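Local coordinates for protein RNA silencing suppressor p19 (Tomato bushy stunt virus, PDB 4J39) that binds short RNA duplexes as a homodimer and probably suppresses RNA silencing by selecting small interfering RNAs by length, like a molecular caliper, at residues 107-110 against 111-115. Sequence-based numbering, arbitrary orientation.
Sequences TLQH and LCEMA
His110 and Glu113 join through a side-chain hydrogen bond on the first turns of helix 108-124, the C-terminal helix of the p19 core, which packs on the four-stranded antiparallel sheet. Backbone evidence for the alpha-helix is four i to i+4 bonds joining 107-110 to 111-115, from Leu111 N to Thr107 O at 2.9 Å through Met114 N to His110 O at 3.0 Å. Thr107 holds the N-cap position, yet its hydroxyl makes no capping bond: OG1 hydrogen-bonds to the carbonyl of Gly104 while also touching the branch carbon CG of Leu111 at 3.4 Å.

Apolar contacts mark the inner side. Leu108 CD1 reaches Leu111 CD1 at 4.2 Å and Cys112 SG at 4.1 Å. The first side-chain bond of Leu108 leads away from the following turn; CG trans to the backbone N (chi1 -172°) and the bend at chi2 together bring CD1 back to Cys112 SG. Beyond this turn, Val73 of helix 70-78 and Trp41 of strand 36-43 cover both Leu108 and Cys112.

On the side away from the sheet, CG of solvent-exposed Gln109 passes Glu113 OE2 at 3.7 Å, the amide and carboxylate planes steeply inclined to each other. Leu125 of the second subunit packs on His110 and Glu113, placing this pair beside the dimer partner. His110 ND1 donates to Glu113 OE1 at 3.2 Å; the acceptor lies near the ring plane, whereas the donor approaches from above the carboxylate, 44° out of its plane.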
loop_
_atom_site.group_PDB
_atom_site.type_symbol
_atom_site.label_atom_id
_atom_site.label_comp_id
_atom_site.label_asym_id
_atom_site.label_seq_id
_atom_site.Cartn_x
_atom_site.Cartn_y
_atom_site.Cartn_z
ATOM N N THR A 107 3.698 11.726 -10.551
ATOM C CA THR A 107 3.834 10.262 -10.611
ATOM C C THR A 107 2.491 9.522 -10.773
ATOM O O THR A 107 2.386 8.317 -10.568
ATOM C CB THR A 107 4.610 9.665 -9.369
ATOM O OG1 THR A 107 3.685 9.601 -8.219
ATOM C CG2 THR A 107 5.863 10.486 -9.139
ATOM N N LEU A 108 1.421 10.225 -11.102
ATOM C CA LEU A 108 0.123 9.666 -10.967
ATOM C C LEU A 108 -0.086 8.384 -11.780
ATOM O O LEU A 108 -0.792 7.466 -11.316
ATOM C CB LEU A 108 -0.986 10.664 -11.353
ATOM C CG LEU A 108 -2.440 10.299 -11.102
ATOM C CD1 LEU A 108 -2.816 9.899 -9.669
ATOM C CD2 LEU A 108 -3.424 11.415 -11.641
ATOM N N GLN A 109 0.504 8.317 -12.981
ATOM C CA GLN A 109 0.342 7.110 -13.792
ATOM C C GLN A 109 0.872 5.831 -13.024
ATOM O O GLN A 109 0.203 4.778 -12.983
ATOM C CB GLN A 109 0.990 7.292 -15.161
ATOM C CG GLN A 109 0.660 6.134 -16.057
ATOM C CD GLN A 109 1.010 6.361 -17.562
ATOM O OE1 GLN A 109 1.386 7.458 -17.961
ATOM N NE2 GLN A 109 0.869 5.303 -18.381
ATOM N N HIS A 110 2.034 5.985 -12.429
ATOM C CA HIS A 110 2.639 4.898 -11.627
ATOM C C HIS A 110 1.825 4.684 -10.337
ATOM O O HIS A 110 1.673 3.529 -9.899
ATOM C CB HIS A 110 4.092 5.228 -11.267
ATOM C CG HIS A 110 5.068 5.194 -12.399
ATOM N ND1 HIS A 110 4.942 4.365 -13.505
ATOM C CD2 HIS A 110 6.264 5.814 -12.531
ATOM C CE1 HIS A 110 5.990 4.538 -14.303
ATOM N NE2 HIS A 110 6.812 5.404 -13.724
ATOM N N LEU A 111 1.289 5.748 -9.692
ATOM C CA LEU A 111 0.410 5.501 -8.574
ATOM C C LEU A 111 -0.824 4.647 -9.002
ATOM O O LEU A 111 -1.196 3.729 -8.285
ATOM C CB LEU A 111 -0.050 6.776 -7.869
ATOM C CG LEU A 111 1.007 7.716 -7.418
ATOM C CD1 LEU A 111 0.317 9.085 -6.988
ATOM C CD2 LEU A 111 1.828 7.103 -6.304
ATOM N N CYS A 112 -1.431 4.912 -10.195
ATOM C CA CYS A 112 -2.570 4.126 -10.603
ATOM C C CYS A 112 -2.214 2.642 -10.818
ATOM O O CYS A 112 -2.996 1.740 -10.572
ATOM C CB CYS A 112 -3.141 4.736 -11.950
ATOM S SG CYS A 112 -4.031 6.375 -11.491
ATOM N N GLU A 113 -1.013 2.491 -11.358
ATOM C CA GLU A 113 -0.558 1.087 -11.769
ATOM C C GLU A 113 -0.364 0.296 -10.473
ATOM O O GLU A 113 -0.813 -0.832 -10.355
ATOM C CB GLU A 113 0.753 1.153 -12.526
ATOM C CG GLU A 113 0.645 1.488 -14.069
ATOM C CD GLU A 113 2.009 2.013 -14.678
ATOM O OE1 GLU A 113 3.090 1.774 -14.067
ATOM O OE2 GLU A 113 2.005 2.696 -15.739
ATOM N N MET A 114 0.244 0.944 -9.477
ATOM C CA MET A 114 0.422 0.241 -8.193
ATOM C C MET A 114 -0.899 0.104 -7.432
ATOM O O MET A 114 -1.126 -0.914 -6.726
ATOM C CB MET A 114 1.476 0.928 -7.286
ATOM C CG MET A 114 2.894 0.977 -7.842
ATOM S SD MET A 114 3.460 -0.745 -8.277
ATOM C CE MET A 114 2.954 -1.737 -6.965
ATOM N N ALA A 115 -1.768 1.098 -7.517
ATOM C CA ALA A 115 -3.080 1.085 -6.842
ATOM C C ALA A 115 -3.953 -0.095 -7.367
ATOM O O ALA A 115 -4.557 -0.808 -6.604
ATOM C CB ALA A 115 -3.793 2.459 -7.064
#